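Side-chain contacts in diaminopimelate decarboxylase (Aquifex aeolicus, PDB 2P3E), which probably catalyses the pyridoxal phosphate-dependent decarboxylation of meso-diaminopimelate to L-lysine, the last step of lysine biosynthesis by the diaminopimelate pathway: residues Glu2-Tyr7 / Ala370-Gly375; Ile60-Lys65 / His71-Leu76; Gln133-Leu138 / Ala149-Arg154; Phe297-Gly302 / Phe306-Ala311. All coordinates share one frame; numbering follows the deposited sequence.

Contact 1: residues Glu2-Tyr7 / Ala370-Gly375; sequences ELLKEY and AVLSAG
Leu-372 lays one methyl over a face of the Tyr-7 ring, and the rest of the contact is arranged round that meeting. The methyl CD1 of Leu-372 stands 3.9 Å from the centroid of the Tyr-7 ring and 22° off its normal, a CH-pi contact displaced toward the rim, where Leu-372 CD1 comes within 3.7 Å of Tyr-7 CD2. The two side chains cross at about a right angle, the leucine end-on to the ring. The first torsion of Tyr-7 (chi1 -76°) turns the ring away from its own carbonyl carbon and carries it from the last turn of the short helix toward the loop that follows strand 368-371. The same leucine methyl serves a second neighbour, Leu-4 CD2 at 4.1 Å from Leu-372 CD1, one turn back on the helix. Ser-373 OG approaches the ring obliquely, 3.7 Å from Tyr-7 CD1, and is hydrogen-bonded to OD1 of Asn-287. The tyrosine hydroxyl is hydrogen-bonded to the carbonyl of Tyr-249, and Lys-248 adds a cation-pi contact. Were Tyr-7 an alanine, Leu-372 CD1 would probably lose its aromatic cover and the Tyr-249 carbonyl its hydroxyl partner. This is the docking of the N-terminal helix on the loop that directly follows strand 368-371 of the mixed sheet, where the Ser-373 side chain lies about 6 Å from that of Arg-318, a probable substrate-binding residue.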
loop_
_atom_site.group_PDB
_atom_site.type_symbol
_atom_site.label_atom_id
_atom_site.label_comp_id
_atom_site.label_asym_id
_atom_site.label_seq_id
_atom_site.Cartn_x
_atom_site.Cartn_y
_atom_site.Cartn_z
ATOM N N GLU B 2 -33.816 -6.846 1.054
ATOM C CA GLU B 2 -32.914 -8.048 1.088
ATOM C C GLU B 2 -31.444 -7.580 1.098
ATOM O O GLU B 2 -31.031 -6.851 0.198
ATOM C CB GLU B 2 -33.173 -8.947 -0.112
ATOM C CG GLU B 2 -32.425 -10.276 -0.070
ATOM O OE1 GLU B 2 -33.961 -11.178 -2.890
ATOM N N LEU B 3 -30.688 -8.021 2.103
ATOM C CA LEU B 3 -29.375 -7.436 2.429
ATOM C C LEU B 3 -28.418 -7.330 1.233
ATOM O O LEU B 3 -27.929 -6.239 0.935
ATOM C CB LEU B 3 -28.708 -8.172 3.603
ATOM C CG LEU B 3 -27.379 -7.566 4.091
ATOM C CD1 LEU B 3 -27.551 -6.119 4.634
ATOM C CD2 LEU B 3 -26.688 -8.465 5.100
ATOM N N LEU B 4 -28.171 -8.447 0.548
ATOM C CA LEU B 4 -27.212 -8.467 -0.569
ATOM C C LEU B 4 -27.548 -7.485 -1.682
ATOM O O LEU B 4 -26.663 -6.813 -2.211
ATOM C CB LEU B 4 -27.055 -9.876 -1.143
ATOM C CG LEU B 4 -26.267 -10.849 -0.279
ATOM C CD1 LEU B 4 -25.782 -11.977 -1.168
ATOM C CD2 LEU B 4 -25.096 -10.161 0.437
ATOM N N LYS B 5 -28.829 -7.386 -2.025
ATOM C CA LYS B 5 -29.273 -6.411 -3.031
ATOM C C LYS B 5 -29.172 -4.948 -2.585
ATOM O O LYS B 5 -29.082 -4.045 -3.424
ATOM C CB LYS B 5 -30.688 -6.752 -3.533
ATOM C CG LYS B 5 -30.726 -8.025 -4.399
ATOM C CD LYS B 5 -32.157 -8.458 -4.710
ATOM C CE LYS B 5 -32.209 -9.931 -5.138
ATOM N NZ LYS B 5 -32.098 -10.131 -6.611
ATOM N N GLU B 6 -29.185 -4.719 -1.273
ATOM C CA GLU B 6 -28.930 -3.395 -0.714
ATOM C C GLU B 6 -27.507 -2.944 -1.009
ATOM O O GLU B 6 -27.262 -1.754 -1.194
ATOM C CB GLU B 6 -29.173 -3.363 0.793
ATOM C CG GLU B 6 -30.657 -3.500 1.186
ATOM C CD GLU B 6 -30.853 -3.561 2.683
ATOM O OE1 GLU B 6 -29.868 -3.662 3.443
ATOM O OE2 GLU B 6 -32.021 -3.517 3.113
ATOM N N TYR B 7 -26.577 -3.899 -1.042
ATOM C CA TYR B 7 -25.202 -3.610 -1.447
ATOM C C TYR B 7 -25.123 -3.368 -2.944
ATOM O O TYR B 7 -24.617 -2.333 -3.398
ATOM C CB TYR B 7 -24.263 -4.748 -1.023
ATOM C CG TYR B 7 -23.949 -4.741 0.445
ATOM C CD1 TYR B 7 -23.007 -3.858 0.962
ATOM C CD2 TYR B 7 -24.596 -5.618 1.327
ATOM C CE1 TYR B 7 -22.725 -3.817 2.305
ATOM C CE2 TYR B 7 -24.317 -5.597 2.682
ATOM C CZ TYR B 7 -23.364 -4.699 3.165
ATOM O OH TYR B 7 -23.044 -4.660 4.491
ATOM N N ALA B 370 -16.636 -13.879 -0.911
ATOM C CA ALA B 370 -16.803 -12.582 -1.549
ATOM C C ALA B 370 -16.711 -11.456 -0.525
ATOM O O ALA B 370 -17.475 -11.420 0.444
ATOM C CB ALA B 370 -18.139 -12.511 -2.304
ATOM N N VAL B 371 -15.757 -10.553 -0.745
ATOM C CA VAL B 371 -15.578 -9.358 0.076
ATOM C C VAL B 371 -16.275 -8.205 -0.653
ATOM O O VAL B 371 -15.886 -7.834 -1.770
ATOM C CB VAL B 371 -14.063 -9.017 0.312
ATOM C CG1 VAL B 371 -13.901 -7.801 1.237
ATOM C CG2 VAL B 371 -13.303 -10.245 0.881
ATOM N N LEU B 372 -17.320 -7.648 -0.034
ATOM C CA LEU B 372 -18.148 -6.657 -0.741
ATOM C C LEU B 372 -17.552 -5.257 -0.643
ATOM O O LEU B 372 -16.628 -5.036 0.145
ATOM C CB LEU B 372 -19.592 -6.663 -0.209
ATOM C CG LEU B 372 -20.352 -7.997 -0.237
ATOM C CD1 LEU B 372 -21.804 -7.747 0.182
ATOM C CD2 LEU B 372 -20.270 -8.685 -1.609
ATOM N N SER B 373 -18.069 -4.332 -1.466
ATOM C CA SER B 373 -17.766 -2.900 -1.330
ATOM C C SER B 373 -16.283 -2.616 -1.572
ATOM O O SER B 373 -15.686 -1.739 -0.948
ATOM C CB SER B 373 -18.179 -2.392 0.071
ATOM O OG SER B 373 -19.420 -2.952 0.494
ATOM N N ALA B 374 -15.712 -3.342 -2.532
ATOM C CA ALA B 374 -14.271 -3.303 -2.759
ATOM C C ALA B 374 -13.851 -2.592 -4.049
ATOM O O ALA B 374 -12.677 -2.648 -4.430
ATOM C CB ALA B 374 -13.690 -4.710 -2.688
ATOM N N GLY B 375 -14.792 -1.888 -4.677
ATOM C CA GLY B 375 -14.575 -1.276 -5.998
ATOM C C GLY B 375 -13.864 0.071 -5.968
ATOM O O GLY B 375 -13.339 0.542 -6.991
#

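Contact 2: residues Ile60-Lys65 / His71-Leu76; sequences ICYAVK and HLVKLL
Strand 59-63 and helix 70-78 open a beta-alpha-beta unit of the pyridoxal-binding TIM barrel, and the contact is the seat of that helix against its own strand. Tyr-62 supplies the strand's side of it. Leu-76 sets its CD1 methyl over one face of the Tyr-62 ring, 3.8 Å from the centroid and 16° off the normal, with Tyr-62 CG the nearest ring atom at 3.6 Å from Leu-76 CD1. The opposite face is met by the backbone N of Val-64, 3.9 Å above the plane near the rim. Val-73 comes in obliquely, its CG2 4.0 Å from Tyr-62 CE2. The tyrosine ring is turned away from its own backbone N (chi1 168°), a setting that swings it toward the helix, and its hydroxyl bonds to the carbonyl of Asn-67 in the connecting loop. A serine in place of Tyr-62 would probably open a gap beneath Leu-76 and leave the Asn-67 carbonyl without this bond. The chemistry is apolar with one polar tether: methyls settle the ring against the helix, while the hydroxyl ties the ring to the loop that follows Lys-65, the probable cofactor-bearing lysine, which carries no pyridoxal phosphate here.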
loop_
_atom_site.group_PDB
_atom_site.type_symbol
_atom_site.label_atom_id
_atom_site.label_comp_id
_atom_site.label_asym_id
_atom_site.label_seq_id
_atom_site.Cartn_x
_atom_site.Cartn_y
_atom_site.Cartn_z
ATOM N N ILE B 60 -20.524 16.031 -14.039
ATOM C CA ILE B 60 -20.210 14.969 -13.094
ATOM C C ILE B 60 -18.788 14.456 -13.366
ATOM O O ILE B 60 -18.553 13.741 -14.332
ATOM C CB ILE B 60 -21.251 13.830 -13.142
ATOM C CG1 ILE B 60 -22.681 14.391 -13.055
ATOM C CG2 ILE B 60 -20.972 12.774 -12.021
ATOM C CD1 ILE B 60 -22.978 15.249 -11.793
ATOM N N CYS B 61 -17.846 14.854 -12.518
ATOM C CA CYS B 61 -16.441 14.469 -12.684
ATOM C C CYS B 61 -16.116 13.247 -11.847
ATOM O O CYS B 61 -16.106 13.331 -10.615
ATOM C CB CYS B 61 -15.535 15.615 -12.260
ATOM S SG CYS B 61 -15.442 16.997 -13.418
ATOM N N TYR B 62 -15.831 12.120 -12.489
ATOM C CA TYR B 62 -15.443 10.910 -11.748
ATOM C C TYR B 62 -14.109 11.121 -11.010
ATOM O O TYR B 62 -13.137 11.568 -11.606
ATOM C CB TYR B 62 -15.385 9.691 -12.679
ATOM C CG TYR B 62 -14.715 8.514 -12.030
ATOM C CD1 TYR B 62 -15.242 7.943 -10.856
ATOM C CD2 TYR B 62 -13.529 7.994 -12.555
ATOM C CE1 TYR B 62 -14.603 6.857 -10.236
ATOM C CE2 TYR B 62 -12.882 6.928 -11.933
ATOM C CZ TYR B 62 -13.433 6.370 -10.782
ATOM O OH TYR B 62 -12.792 5.319 -10.179
ATOM N N ALA B 63 -14.083 10.846 -9.705
ATOM C CA ALA B 63 -12.847 10.965 -8.917
ATOM C C ALA B 63 -11.969 9.743 -9.179
ATOM O O ALA B 63 -12.152 8.668 -8.590
ATOM C CB ALA B 63 -13.158 11.095 -7.412
ATOM N N VAL B 64 -11.014 9.924 -10.086
ATOM C CA VAL B 64 -10.154 8.853 -10.567
ATOM C C VAL B 64 -9.353 8.155 -9.449
ATOM O O VAL B 64 -9.023 6.975 -9.560
ATOM C CB VAL B 64 -9.242 9.384 -11.712
ATOM C CG1 VAL B 64 -8.299 8.291 -12.216
ATOM C CG2 VAL B 64 -10.144 9.902 -12.880
ATOM N N LYS B 65 -9.084 8.860 -8.358
ATOM C CA LYS B 65 -8.396 8.260 -7.208
ATOM C C LYS B 65 -9.052 6.966 -6.681
ATOM O O LYS B 65 -8.360 6.101 -6.128
ATOM C CB LYS B 65 -8.279 9.281 -6.055
ATOM C CG LYS B 65 -9.642 9.830 -5.558
ATOM C CD LYS B 65 -9.411 10.812 -4.418
ATOM C CE LYS B 65 -10.742 11.403 -4.011
ATOM N NZ LYS B 65 -10.548 12.279 -2.828
ATOM N N HIS B 71 -10.265 0.755 -18.463
ATOM C CA HIS B 71 -11.534 0.305 -19.039
ATOM C C HIS B 71 -12.737 0.808 -18.233
ATOM O O HIS B 71 -13.777 1.162 -18.804
ATOM C CB HIS B 71 -11.556 -1.227 -19.201
ATOM C CG HIS B 71 -10.407 -1.747 -20.018
ATOM N ND1 HIS B 71 -10.349 -1.610 -21.392
ATOM C CD2 HIS B 71 -9.245 -2.348 -19.650
ATOM C CE1 HIS B 71 -9.217 -2.137 -21.837
ATOM N NE2 HIS B 71 -8.526 -2.580 -20.797
ATOM N N LEU B 72 -12.596 0.869 -16.911
ATOM C CA LEU B 72 -13.669 1.402 -16.080
ATOM C C LEU B 72 -13.816 2.914 -16.277
ATOM O O LEU B 72 -14.941 3.435 -16.318
ATOM C CB LEU B 72 -13.437 1.055 -14.603
ATOM C CG LEU B 72 -13.363 -0.449 -14.265
ATOM C CD1 LEU B 72 -13.069 -0.673 -12.775
ATOM C CD2 LEU B 72 -14.663 -1.191 -14.666
ATOM N N VAL B 73 -12.685 3.611 -16.393
ATOM C CA VAL B 73 -12.698 5.044 -16.638
ATOM C C VAL B 73 -13.300 5.333 -18.021
ATOM O O VAL B 73 -14.101 6.256 -18.154
ATOM C CB VAL B 73 -11.300 5.688 -16.474
ATOM C CG1 VAL B 73 -11.374 7.201 -16.745
ATOM C CG2 VAL B 73 -10.752 5.426 -15.032
ATOM N N LYS B 74 -12.936 4.525 -19.018
ATOM C CA LYS B 74 -13.515 4.666 -20.375
ATOM C C LYS B 74 -15.024 4.502 -20.369
ATOM O O LYS B 74 -15.737 5.275 -21.019
ATOM C CB LYS B 74 -12.864 3.701 -21.380
ATOM C CG LYS B 74 -13.396 3.908 -22.828
ATOM C CD LYS B 74 -12.504 3.219 -23.828
ATOM C CE LYS B 74 -12.689 3.810 -25.222
ATOM N NZ LYS B 74 -11.898 5.105 -25.354
ATOM N N LEU B 75 -15.501 3.514 -19.626
ATOM C CA LEU B 75 -16.921 3.257 -19.433
ATOM C C LEU B 75 -17.708 4.513 -18.994
ATOM O O LEU B 75 -18.779 4.835 -19.545
ATOM C CB LEU B 75 -17.071 2.125 -18.403
ATOM C CG LEU B 75 -18.277 1.194 -18.403
ATOM C CD1 LEU B 75 -18.232 0.268 -19.624
ATOM C CD2 LEU B 75 -18.336 0.350 -17.138
ATOM N N LEU B 76 -17.176 5.213 -17.994
ATOM C CA LEU B 76 -17.761 6.461 -17.494
ATOM C C LEU B 76 -17.604 7.598 -18.493
ATOM O O LEU B 76 -18.554 8.352 -18.734
ATOM C CB LEU B 76 -17.128 6.841 -16.135
ATOM C CG LEU B 76 -17.489 5.844 -15.019
ATOM C CD1 LEU B 76 -16.503 5.933 -13.845
ATOM C CD2 LEU B 76 -18.919 6.061 -14.547
#

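Contact 3: residues Gln133-Leu138 / Ala149-Arg154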
loop_
_atom_site.group_PDB
_atom_site.type_symbol
_atom_site.label_atom_id
_atom_site.label_comp_id
_atom_site.label_asym_id
_atom_site.label_seq_id
_atom_site.Cartn_x
_atom_site.Cartn_y
_atom_site.Cartn_z
ATOM N N GLN B 133 1.464 29.746 -3.047
ATOM C CA GLN B 133 2.673 29.467 -3.807
ATOM C C GLN B 133 2.334 28.754 -5.126
ATOM O O GLN B 133 2.912 29.064 -6.176
ATOM C CB GLN B 133 3.677 28.681 -2.961
ATOM C CG GLN B 133 5.037 28.563 -3.613
ATOM C CD GLN B 133 6.107 28.053 -2.676
ATOM O OE1 GLN B 133 5.817 27.416 -1.658
ATOM N NE2 GLN B 133 7.364 28.344 -3.012
ATOM N N GLU B 134 1.362 27.842 -5.067
ATOM C CA GLU B 134 0.821 27.178 -6.249
ATOM C C GLU B 134 0.248 28.178 -7.258
ATOM O O GLU B 134 0.424 27.998 -8.449
ATOM C CB GLU B 134 -0.228 26.111 -5.869
ATOM C CG GLU B 134 -0.830 25.361 -7.076
ATOM C CD GLU B 134 -1.972 24.413 -6.711
ATOM O OE1 GLU B 134 -2.098 24.057 -5.517
ATOM O OE2 GLU B 134 -2.761 24.041 -7.621
ATOM N N LEU B 135 -0.442 29.215 -6.781
ATOM C CA LEU B 135 -0.875 30.312 -7.661
ATOM C C LEU B 135 0.303 30.923 -8.462
ATOM O O LEU B 135 0.211 31.077 -9.670
ATOM C CB LEU B 135 -1.611 31.398 -6.862
ATOM C CG LEU B 135 -2.976 31.041 -6.236
ATOM C CD1 LEU B 135 -3.423 32.117 -5.245
ATOM C CD2 LEU B 135 -4.010 30.860 -7.308
ATOM N N ASP B 136 1.390 31.243 -7.766
ATOM C CA ASP B 136 2.598 31.836 -8.349
ATOM C C ASP B 136 3.255 30.893 -9.359
ATOM O O ASP B 136 3.632 31.304 -10.474
ATOM C CB ASP B 136 3.593 32.163 -7.229
ATOM C CG ASP B 136 3.156 33.334 -6.380
ATOM O OD1 ASP B 136 2.459 34.216 -6.903
ATOM O OD2 ASP B 136 3.513 33.378 -5.183
ATOM N N VAL B 137 3.371 29.624 -8.958
ATOM C CA VAL B 137 3.930 28.562 -9.802
ATOM C C VAL B 137 3.112 28.342 -11.064
ATOM O O VAL B 137 3.673 28.339 -12.170
ATOM C CB VAL B 137 4.095 27.227 -9.018
ATOM C CG1 VAL B 137 4.494 26.088 -9.968
ATOM C CG2 VAL B 137 5.112 27.384 -7.902
ATOM N N LEU B 138 1.792 28.159 -10.911
ATOM C CA LEU B 138 0.891 28.029 -12.054
ATOM C C LEU B 138 0.960 29.234 -12.983
ATOM O O LEU B 138 0.922 29.092 -14.211
ATOM C CB LEU B 138 -0.562 27.875 -11.595
ATOM C CG LEU B 138 -1.241 26.521 -11.497
ATOM C CD1 LEU B 138 -2.709 26.784 -11.148
ATOM C CD2 LEU B 138 -1.124 25.709 -12.788
ATOM N N ALA B 149 -4.006 29.616 -17.308
ATOM C CA ALA B 149 -4.475 28.553 -16.405
ATOM C C ALA B 149 -5.749 29.020 -15.721
ATOM O O ALA B 149 -5.757 30.058 -15.074
ATOM C CB ALA B 149 -3.411 28.196 -15.374
ATOM N N ARG B 150 -6.823 28.250 -15.877
ATOM C CA ARG B 150 -8.095 28.550 -15.234
ATOM C C ARG B 150 -8.094 27.986 -13.816
ATOM O O ARG B 150 -7.762 26.812 -13.607
ATOM C CB ARG B 150 -9.251 27.963 -16.041
ATOM C CG ARG B 150 -9.638 28.758 -17.282
ATOM C CD ARG B 150 -10.573 27.929 -18.153
ATOM N NE ARG B 150 -9.863 26.747 -18.643
ATOM C CZ ARG B 150 -9.128 26.722 -19.754
ATOM N NH1 ARG B 150 -9.017 27.814 -20.505
ATOM N NH2 ARG B 150 -8.500 25.606 -20.113
ATOM N N ILE B 151 -8.450 28.813 -12.840
ATOM C CA ILE B 151 -8.355 28.408 -11.441
ATOM C C ILE B 151 -9.636 28.573 -10.601
ATOM O O ILE B 151 -10.513 29.420 -10.879
ATOM C CB ILE B 151 -7.191 29.142 -10.703
ATOM C CG1 ILE B 151 -7.490 30.640 -10.620
ATOM C CG2 ILE B 151 -5.817 28.854 -11.375
ATOM C CD1 ILE B 151 -6.843 31.318 -9.414
ATOM N N ALA B 152 -9.699 27.739 -9.565
ATOM C CA ALA B 152 -10.594 27.912 -8.434
ATOM C C ALA B 152 -9.739 27.830 -7.190
ATOM O O ALA B 152 -8.696 27.173 -7.191
ATOM C CB ALA B 152 -11.629 26.805 -8.416
ATOM N N ILE B 153 -10.178 28.468 -6.111
ATOM C CA ILE B 153 -9.530 28.257 -4.817
ATOM C C ILE B 153 -10.299 27.164 -4.070
ATOM O O ILE B 153 -11.540 27.192 -4.021
ATOM C CB ILE B 153 -9.466 29.568 -3.952
ATOM C CG1 ILE B 153 -8.678 30.683 -4.673
ATOM C CG2 ILE B 153 -8.856 29.292 -2.556
ATOM C CD1 ILE B 153 -7.281 30.310 -5.057
ATOM N N ARG B 154 -9.561 26.206 -3.498
ATOM C CA ARG B 154 -10.190 25.238 -2.617
ATOM C C ARG B 154 -10.454 25.860 -1.254
ATOM O O ARG B 154 -9.512 26.221 -0.541
ATOM C CB ARG B 154 -9.363 23.967 -2.424
ATOM C CG ARG B 154 -10.201 22.954 -1.626
ATOM C CD ARG B 154 -9.417 21.756 -1.216
ATOM N NE ARG B 154 -10.196 20.826 -0.386
ATOM C CZ ARG B 154 -9.914 19.528 -0.286
ATOM N NH1 ARG B 154 -8.890 19.018 -0.965
ATOM N NH2 ARG B 154 -10.648 18.740 0.487
#
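The helical segment 133-138 and the strand segment 149-154 run almost antiparallel where Leu-135 and Leu-138 meet Ala-149, Ile-151 and Ile-153: their axes lie 10.5 Å apart at closest approach, with 167° between their directions. The closest pair of CA atoms is that of Leu-138 and Ala-149, 6.9 Å apart. Alternate strand residues supply the surface, as expected of an extended chain, and Leu-135 and Leu-138, three residues apart, supply the helical side.

Leu-135 reaches across with a single methyl. Its CD2 touches CD1 of Ile-151 at 3.6 Å and, a little farther off, CD1 of Ile-153 at 4.0 Å from the same Leu-135 CD2, so one leucine branch meets the ends of two isoleucines, crossing each at about a right angle. In Ile-151, CG1 is wedged between the two backbone arms (chi1 66°), and this splits the residue's two branches between the leucines: CD1 goes to Leu-135, while CG2 faces Leu-138 CD1 at 3.7 Å. Leu-138 and Ile-151 lie alongside, pointing opposite ways. The other branch of Leu-138, CD2, rests 4.3 Å from the CB of Ala-149, where the backbones are closest.

Helices 113-121 and 183-191 pack on the same residues, Leu-138 against the first and Leu-135 and Ile-151 against the second. This aliphatic layer, far from the cofactor and substrate sites, is typical of the beta-alpha-beta unit of a TIM barrel, here strand 126-129, helix 132-145 and strand 149-156, with the outer helix laid over the strand it leads into.

Contact 4: residues Phe297-Gly302 / Phe306-Ala311; sequences FLKDKG and FIIVDA
Phe-297, Leu-298 and Lys-299 pair with Ile-308, Ile-307 and Phe-306 in an antiparallel beta hairpin. Phe-297 and Ile-308 form a hydrogen-bonded pair, as do Lys-299 and Phe-306, each with two backbone bonds. The shorter of each two are Ile-308 N to Phe-297 O and Phe-306 N to Lys-299 O, both 2.7 Å; the return bonds are Phe-297 N to Ile-308 O at 3.1 Å and Lys-299 N to Phe-306 O at 3.0 Å. Between them Leu-298 and Ile-307 make the non-hydrogen-bonded pair, where Leu-298 CA offers a CA-H...O contact to Phe-306 O at 3.4 Å.

Apolar contacts form on both faces of the hairpin. On the Leu-298 and Ile-307 face the two side chains lie side by side, Leu-298 CD2 3.9 Å from Ile-307 CG1. On the other, Ile-308 CD1 stands 4.0 Å from Phe-297 CB.

The Phe-306 ring is met at its edge. Lys-299 O lies in the ring plane, 3.5 Å from Phe-306 CD2, and Lys-301 CB sits 3.7 Å from Phe-306 CE2. The fully extended Lys-301 chain (chi1 -164°) carries NZ to Phe-176 O of the second subunit; Lys-299 NZ bonds to carbonyls there too, including that of Glu-130.

The chemistry implies a division of labour: backbone bonds hold the hairpin, while its lysines carry charge to backbone carbonyls across the dimer interface.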
loop_
_atom_site.group_PDB
_atom_site.type_symbol
_atom_site.label_atom_id
_atom_site.label_comp_id
_atom_site.label_asym_id
_atom_site.label_seq_id
_atom_site.Cartn_x
_atom_site.Cartn_y
_atom_site.Cartn_z
ATOM N N PHE B 297 -6.275 -22.185 4.448
ATOM C CA PHE B 297 -6.164 -22.962 5.690
ATOM C C PHE B 297 -7.190 -22.517 6.729
ATOM O O PHE B 297 -7.582 -21.344 6.766
ATOM C CB PHE B 297 -4.768 -22.831 6.321
ATOM C CG PHE B 297 -3.643 -23.180 5.396
ATOM C CD1 PHE B 297 -3.325 -24.504 5.127
ATOM C CD2 PHE B 297 -2.903 -22.176 4.790
ATOM C CE1 PHE B 297 -2.271 -24.821 4.246
ATOM C CE2 PHE B 297 -1.851 -22.485 3.922
ATOM C CZ PHE B 297 -1.537 -23.815 3.657
ATOM N N LEU B 298 -7.612 -23.469 7.566
ATOM C CA LEU B 298 -8.283 -23.173 8.840
ATOM C C LEU B 298 -7.317 -23.505 9.961
ATOM O O LEU B 298 -6.593 -24.502 9.889
ATOM C CB LEU B 298 -9.565 -23.997 9.016
ATOM C CG LEU B 298 -10.615 -23.936 7.899
ATOM C CD1 LEU B 298 -11.744 -24.927 8.191
ATOM C CD2 LEU B 298 -11.188 -22.520 7.705
ATOM N N LYS B 299 -7.309 -22.664 10.990
ATOM C CA LYS B 299 -6.388 -22.795 12.109
ATOM C C LYS B 299 -7.076 -22.273 13.375
ATOM O O LYS B 299 -7.607 -21.151 13.387
ATOM C CB LYS B 299 -5.113 -21.984 11.832
ATOM C CG LYS B 299 -4.301 -21.634 13.041
ATOM C CD LYS B 299 -2.991 -21.003 12.674
ATOM C CE LYS B 299 -2.095 -20.909 13.905
ATOM N NZ LYS B 299 -0.749 -20.317 13.560
ATOM N N ASP B 300 -7.065 -23.087 14.429
ATOM C CA ASP B 300 -7.531 -22.642 15.747
ATOM C C ASP B 300 -6.355 -22.393 16.679
ATOM O O ASP B 300 -5.401 -23.176 16.754
ATOM C CB ASP B 300 -8.522 -23.643 16.378
ATOM C CG ASP B 300 -9.789 -23.811 15.559
ATOM O OD1 ASP B 300 -10.359 -22.810 15.098
ATOM O OD2 ASP B 300 -10.245 -24.957 15.374
ATOM N N LYS B 301 -6.419 -21.281 17.390
ATOM C CA LYS B 301 -5.354 -20.908 18.277
ATOM C C LYS B 301 -6.034 -20.399 19.538
ATOM O O LYS B 301 -6.594 -19.304 19.550
ATOM C CB LYS B 301 -4.488 -19.840 17.602
ATOM C CG LYS B 301 -3.157 -19.626 18.216
ATOM C CD LYS B 301 -2.353 -18.616 17.423
ATOM C CE LYS B 301 -1.314 -17.991 18.316
ATOM N NZ LYS B 301 -0.737 -16.783 17.691
ATOM N N GLY B 302 -6.011 -21.222 20.592
ATOM C CA GLY B 302 -6.780 -20.948 21.805
ATOM C C GLY B 302 -8.273 -20.947 21.524
ATOM O O GLY B 302 -8.826 -21.951 21.067
ATOM N N PHE B 306 -9.259 -19.008 12.920
ATOM C CA PHE B 306 -8.702 -18.277 11.789
ATOM C C PHE B 306 -9.084 -18.972 10.487
ATOM O O PHE B 306 -8.970 -20.210 10.359
ATOM C CB PHE B 306 -7.173 -18.149 11.909
ATOM C CG PHE B 306 -6.717 -17.364 13.112
ATOM C CD1 PHE B 306 -6.505 -15.989 13.028
ATOM C CD2 PHE B 306 -6.480 -17.998 14.332
ATOM C CE1 PHE B 306 -6.080 -15.261 14.139
ATOM C CE2 PHE B 306 -6.054 -17.273 15.445
ATOM C CZ PHE B 306 -5.847 -15.901 15.341
ATOM N N ILE B 307 -9.547 -18.168 9.532
ATOM C CA ILE B 307 -9.806 -18.602 8.168
ATOM C C ILE B 307 -8.761 -17.865 7.319
ATOM O O ILE B 307 -8.850 -16.649 7.122
ATOM C CB ILE B 307 -11.238 -18.232 7.723
ATOM C CG1 ILE B 307 -12.280 -18.940 8.622
ATOM C CG2 ILE B 307 -11.463 -18.545 6.241
ATOM C CD1 ILE B 307 -13.729 -18.571 8.331
ATOM N N ILE B 308 -7.766 -18.613 6.846
ATOM C CA ILE B 308 -6.640 -18.019 6.109
ATOM C C ILE B 308 -6.931 -18.102 4.619
ATOM O O ILE B 308 -7.179 -19.194 4.093
ATOM C CB ILE B 308 -5.298 -18.719 6.467
ATOM C CG1 ILE B 308 -5.056 -18.633 7.984
ATOM C CG2 ILE B 308 -4.119 -18.098 5.661
ATOM C CD1 ILE B 308 -3.985 -19.592 8.536
ATOM N N VAL B 309 -6.922 -16.945 3.954
ATOM C CA VAL B 309 -7.293 -16.845 2.537
ATOM C C VAL B 309 -6.127 -16.347 1.693
ATOM O O VAL B 309 -5.073 -16.004 2.252
ATOM C CB VAL B 309 -8.568 -15.948 2.337
ATOM C CG1 VAL B 309 -9.779 -16.584 3.040
ATOM C CG2 VAL B 309 -8.330 -14.498 2.839
ATOM N N ASP B 310 -6.308 -16.294 0.368
ATOM C CA ASP B 310 -5.188 -15.925 -0.516
ATOM C C ASP B 310 -5.102 -14.433 -0.830
ATOM O O ASP B 310 -4.165 -13.979 -1.487
ATOM C CB ASP B 310 -5.131 -16.806 -1.789
ATOM C CG ASP B 310 -6.379 -16.696 -2.683
ATOM O OD1 ASP B 310 -7.308 -15.898 -2.422
ATOM O OD2 ASP B 310 -6.415 -17.436 -3.692
ATOM N N ALA B 311 -6.072 -13.670 -0.347
ATOM C CA ALA B 311 -6.068 -12.218 -0.504
ATOM C C ALA B 311 -5.750 -11.584 0.819
ATOM O O ALA B 311 -6.241 -12.018 1.873
ATOM C CB ALA B 311 -7.422 -11.701 -1.014
#

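How the contacts relate
The contacts fall in two sheets, the parallel barrel and the mixed sheet. Contacts 2 and 3 belong to two separate beta-alpha-beta units of the same parallel barrel sheet, their centres 24 Å apart, whereas contacts 1 and 4 reach neighbouring strands, 368-371 and 289-301, of the mixed sheet; the centres of contacts 1 and 4 are 23 Å apart. Contacts 1 and 2 come within about 6 Å at their nearest atoms and both lie close to the probable active site: contact 2 holds Lys-65, the likely cofactor lysine, and contact 1 approaches Arg-318. Contacts 3 and 4, with centres 51 Å apart in one chain, are joined through the dimer, since Gln-133 of one subunit is hydrogen-bonded to Leu-298 of the other.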